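Local coordinates for protein bifunctional endomannanase/endoglucanase (Caldanaerobius polysaccharolyticus, PDB 3W0K) that probably hydrolyses internal beta-linkages of mannan and of cellulose-type glucan as a glycoside hydrolase family 5 enzyme, at residues Phe36-Trp48 with Asn76-Gly88. Numbering follows the deposited sequence.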
# COMPACT_ATOMS: atom_id res chain seq x y z
N PHE A 36 -6.56 2.33 15.78
CA PHE A 36 -6.01 1.76 14.55
C PHE A 36 -5.25 0.50 14.93
O PHE A 36 -4.68 0.41 16.02
CB PHE A 36 -5.11 2.77 13.83
CG PHE A 36 -5.85 3.97 13.32
CD1 PHE A 36 -6.49 3.94 12.08
CD2 PHE A 36 -5.93 5.14 14.08
CE1 PHE A 36 -7.18 5.05 11.61
CE2 PHE A 36 -6.63 6.25 13.62
CZ PHE A 36 -7.25 6.21 12.38
N ASN A 37 -5.23 -0.48 14.03
CA ASN A 37 -4.59 -1.77 14.31
C ASN A 37 -3.79 -2.31 13.13
O ASN A 37 -3.50 -3.51 13.08
CB ASN A 37 -5.68 -2.78 14.64
CG ASN A 37 -6.69 -2.95 13.51
OD1 ASN A 37 -6.47 -2.48 12.39
ND2 ASN A 37 -7.81 -3.61 13.80
N PHE A 38 -3.40 -1.44 12.21
CA PHE A 38 -2.69 -1.88 11.03
C PHE A 38 -1.62 -0.91 10.56
O PHE A 38 -1.83 0.30 10.55
CB PHE A 38 -3.71 -2.12 9.91
CG PHE A 38 -3.12 -2.52 8.58
CD1 PHE A 38 -2.90 -3.85 8.28
CD2 PHE A 38 -2.83 -1.56 7.61
CE1 PHE A 38 -2.40 -4.24 7.03
CE2 PHE A 38 -2.33 -1.93 6.36
CZ PHE A 38 -2.12 -3.27 6.07
N VAL A 39 -0.48 -1.46 10.18
CA VAL A 39 0.64 -0.69 9.66
C VAL A 39 1.22 -1.42 8.46
O VAL A 39 1.44 -2.63 8.52
CB VAL A 39 1.74 -0.49 10.74
CG1 VAL A 39 3.08 -0.16 10.11
CG2 VAL A 39 1.35 0.64 11.68
N ARG A 40 1.36 -0.72 7.34
CA ARG A 40 1.95 -1.30 6.15
C ARG A 40 3.33 -0.67 6.02
O ARG A 40 3.49 0.54 6.16
CB ARG A 40 1.12 -1.03 4.90
CG ARG A 40 1.72 -1.60 3.61
CD ARG A 40 0.72 -1.54 2.48
NE ARG A 40 1.22 -2.06 1.21
CZ ARG A 40 1.69 -1.31 0.21
NH1 ARG A 40 1.75 0.00 0.34
NH2 ARG A 40 1.95 -1.87 -0.97
N ILE A 41 4.34 -1.51 5.80
CA ILE A 41 5.71 -1.05 5.68
C ILE A 41 6.29 -1.37 4.30
O ILE A 41 6.80 -2.47 4.07
CB ILE A 41 6.61 -1.71 6.77
CG1 ILE A 41 6.02 -1.49 8.16
CG2 ILE A 41 8.02 -1.13 6.71
CD1 ILE A 41 6.05 -0.05 8.62
N PRO A 42 6.18 -0.43 3.35
CA PRO A 42 6.71 -0.62 1.99
C PRO A 42 8.22 -0.37 2.02
O PRO A 42 8.66 0.71 2.38
CB PRO A 42 5.96 0.44 1.18
CG PRO A 42 5.78 1.55 2.18
CD PRO A 42 5.37 0.81 3.43
N VAL A 43 9.00 -1.38 1.64
CA VAL A 43 10.46 -1.25 1.69
C VAL A 43 11.19 -1.37 0.35
O VAL A 43 10.67 -1.92 -0.62
CB VAL A 43 11.08 -2.24 2.71
CG1 VAL A 43 10.40 -2.09 4.07
CG2 VAL A 43 10.98 -3.67 2.22
N ASP A 44 12.42 -0.84 0.34
CA ASP A 44 13.31 -0.84 -0.82
C ASP A 44 14.37 -1.92 -0.56
O ASP A 44 15.15 -1.80 0.39
CB ASP A 44 13.96 0.55 -0.92
CG ASP A 44 14.80 0.74 -2.17
OD1 ASP A 44 15.32 -0.24 -2.75
OD2 ASP A 44 14.97 1.91 -2.57
N TYR A 45 14.40 -2.96 -1.39
CA TYR A 45 15.36 -4.06 -1.22
C TYR A 45 16.83 -3.63 -1.27
O TYR A 45 17.70 -4.36 -0.81
CB TYR A 45 15.10 -5.19 -2.23
CG TYR A 45 15.70 -4.98 -3.60
CD1 TYR A 45 16.92 -5.55 -3.94
CD2 TYR A 45 15.04 -4.21 -4.56
CE1 TYR A 45 17.49 -5.36 -5.20
CE2 TYR A 45 15.59 -4.02 -5.83
CZ TYR A 45 16.82 -4.60 -6.14
OH TYR A 45 17.38 -4.42 -7.38
N ARG A 46 17.09 -2.44 -1.81
CA ARG A 46 18.47 -1.95 -1.90
C ARG A 46 19.06 -1.62 -0.53
O ARG A 46 20.28 -1.45 -0.40
CB ARG A 46 18.56 -0.75 -2.84
CG ARG A 46 18.28 -1.10 -4.29
CD ARG A 46 18.35 0.14 -5.16
NE ARG A 46 17.38 1.13 -4.72
CZ ARG A 46 17.35 2.39 -5.14
NH1 ARG A 46 18.26 2.83 -6.02
NH2 ARG A 46 16.42 3.22 -4.69
N PHE A 47 18.21 -1.52 0.49
CA PHE A 47 18.70 -1.26 1.83
C PHE A 47 19.56 -2.43 2.32
O PHE A 47 20.42 -2.25 3.19
CB PHE A 47 17.55 -1.03 2.81
CG PHE A 47 17.11 0.40 2.92
CD1 PHE A 47 17.87 1.32 3.64
CD2 PHE A 47 15.92 0.83 2.34
CE1 PHE A 47 17.45 2.65 3.78
CE2 PHE A 47 15.49 2.15 2.47
CZ PHE A 47 16.26 3.06 3.20
N TRP A 48 19.35 -3.61 1.76
CA TRP A 48 20.11 -4.80 2.16
C TRP A 48 20.74 -5.53 0.98
O TRP A 48 21.35 -6.59 1.16
CB TRP A 48 19.21 -5.76 2.95
CG TRP A 48 18.08 -6.37 2.16
CD1 TRP A 48 18.16 -7.44 1.30
CD2 TRP A 48 16.69 -5.99 2.18
NE1 TRP A 48 16.92 -7.74 0.80
CE2 TRP A 48 16.00 -6.87 1.32
CE3 TRP A 48 15.97 -4.99 2.85
CZ2 TRP A 48 14.62 -6.78 1.11
CZ3 TRP A 48 14.60 -4.90 2.64
CH2 TRP A 48 13.94 -5.79 1.78
N ASN A 76 -0.53 -4.10 19.74
CA ASN A 76 -1.66 -4.77 19.09
C ASN A 76 -1.94 -4.23 17.69
O ASN A 76 -3.09 -4.04 17.30
CB ASN A 76 -2.92 -4.69 19.96
CG ASN A 76 -2.85 -5.60 21.17
OD1 ASN A 76 -2.09 -6.57 21.20
ND2 ASN A 76 -3.67 -5.32 22.18
N ILE A 77 -0.86 -3.98 16.95
CA ILE A 77 -0.95 -3.48 15.59
C ILE A 77 -0.38 -4.54 14.66
O ILE A 77 0.70 -5.06 14.90
CB ILE A 77 -0.14 -2.17 15.42
CG1 ILE A 77 -0.80 -1.04 16.22
CG2 ILE A 77 -0.02 -1.79 13.95
CD1 ILE A 77 0.02 0.23 16.27
N HIS A 78 -1.16 -4.91 13.64
CA HIS A 78 -0.74 -5.88 12.64
C HIS A 78 0.23 -5.20 11.69
O HIS A 78 -0.02 -4.07 11.25
CB HIS A 78 -1.95 -6.38 11.85
CG HIS A 78 -1.60 -7.23 10.67
ND1 HIS A 78 -1.59 -8.61 10.72
CD2 HIS A 78 -1.22 -6.90 9.41
CE1 HIS A 78 -1.22 -9.09 9.54
NE2 HIS A 78 -0.98 -8.08 8.73
N MET A 79 1.33 -5.87 11.36
CA MET A 79 2.31 -5.31 10.44
C MET A 79 2.29 -6.04 9.11
O MET A 79 2.38 -7.27 9.05
CB MET A 79 3.72 -5.38 11.02
CG MET A 79 4.76 -4.68 10.14
SD MET A 79 6.43 -4.71 10.82
CE MET A 79 7.24 -5.83 9.68
N CYS A 80 2.13 -5.28 8.03
CA CYS A 80 2.13 -5.84 6.69
C CYS A 80 3.41 -5.40 6.00
O CYS A 80 3.58 -4.22 5.67
CB CYS A 80 0.91 -5.35 5.91
SG CYS A 80 0.85 -5.97 4.22
N LEU A 81 4.33 -6.35 5.81
CA LEU A 81 5.61 -6.08 5.16
C LEU A 81 5.45 -6.16 3.65
O LEU A 81 4.98 -7.17 3.12
CB LEU A 81 6.66 -7.10 5.63
CG LEU A 81 8.05 -7.00 5.00
CD1 LEU A 81 8.71 -5.68 5.37
CD2 LEU A 81 8.90 -8.18 5.47
N ASN A 82 5.86 -5.11 2.96
CA ASN A 82 5.74 -5.04 1.51
C ASN A 82 7.05 -4.72 0.80
O ASN A 82 7.83 -3.89 1.27
CB ASN A 82 4.71 -3.96 1.13
CG ASN A 82 4.76 -3.58 -0.35
OD1 ASN A 82 5.19 -2.47 -0.70
ND2 ASN A 82 4.35 -4.49 -1.21
N LEU A 83 7.32 -5.39 -0.32
CA LEU A 83 8.50 -5.06 -1.11
C LEU A 83 7.99 -4.00 -2.09
O LEU A 83 7.20 -4.31 -2.99
CB LEU A 83 9.06 -6.26 -1.87
CG LEU A 83 9.86 -7.30 -1.09
CD1 LEU A 83 10.50 -8.29 -2.06
CD2 LEU A 83 10.93 -6.63 -0.25
N HIS A 84 8.34 -2.74 -1.84
CA HIS A 84 7.91 -1.64 -2.69
C HIS A 84 8.79 -1.61 -3.93
O HIS A 84 8.30 -1.44 -5.06
CB HIS A 84 7.99 -0.31 -1.95
CG HIS A 84 7.30 0.80 -2.67
ND1 HIS A 84 7.96 1.64 -3.53
CD2 HIS A 84 6.00 1.17 -2.70
CE1 HIS A 84 7.09 2.48 -4.07
NE2 HIS A 84 5.90 2.22 -3.58
N ARG A 85 10.10 -1.67 -3.71
CA ARG A 85 11.06 -1.78 -4.79
C ARG A 85 11.56 -3.20 -4.54
O ARG A 85 12.09 -3.49 -3.46
CB ARG A 85 12.22 -0.78 -4.71
CG ARG A 85 13.26 -1.02 -5.82
CD ARG A 85 14.32 0.07 -5.91
NE ARG A 85 13.77 1.33 -6.39
CZ ARG A 85 13.59 1.66 -7.66
NH1 ARG A 85 13.93 0.81 -8.63
NH2 ARG A 85 13.07 2.84 -7.97
N ALA A 86 11.24 -4.08 -5.47
CA ALA A 86 11.61 -5.49 -5.39
C ALA A 86 12.62 -5.77 -6.49
O ALA A 86 12.81 -4.95 -7.39
CB ALA A 86 10.37 -6.36 -5.59
N PRO A 87 13.32 -6.92 -6.42
CA PRO A 87 14.29 -7.24 -7.47
C PRO A 87 13.62 -7.17 -8.84
O PRO A 87 12.69 -7.93 -9.13
CB PRO A 87 14.70 -8.66 -7.12
CG PRO A 87 14.69 -8.64 -5.63
CD PRO A 87 13.42 -7.88 -5.30
N GLY A 88 14.07 -6.22 -9.65
CA GLY A 88 13.51 -6.07 -10.99
C GLY A 88 12.25 -5.24 -11.13
O GLY A 88 11.66 -5.23 -12.22
O HOH W 1 12.89 2.84 -4.08
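Val39 and Cys80 illustrate how parallel strands join: Cys80 N binds Val39 O at 2.8 Å, one rung of a ladder from Asn37 to Tyr45. The strand body is tight and apolar on its helix-covered face, where Val39 CG2 meets Ile77 CG2 at 3.6 Å. On the barrel-interior face Phe38 and His78 lie rim to rim, planes 5° apart; with CG opposite the backbone N (chi1 177°), Phe38 reaches Cys80 CB. The Arg40 guanidinium stacks on the Asn82 amide without a hydrogen bond; Arg40 salt-bridges Glu258 and Asp133, the latter also the main partner of Asn82. Past a beta bulge at Val43 the contact becomes polar and hydrated, partly exposed at Arg46, though Pro87 CA covers the Tyr45 ring face. Water links Asp44 OD2 to Arg85 NE, beyond salt-bridge range; Glu97 pairs with Arg85 and takes Tyr45 OH. Arg46 grips Asp44 side-on, its N closing an Asx turn. With an alanine here, Arg46 would probably lose its mate beside like-charged Arg85, and the turn its acceptor. Nearby His84 NE2 hydrogen-bonds a Tris, probably from crystallisation liquor, at the strands' C-terminal ends, the usual TIM-barrel active-site location; strands 38-44 and 78-83, joined through helix 62-74, form its right-handed beta-alpha-beta unit.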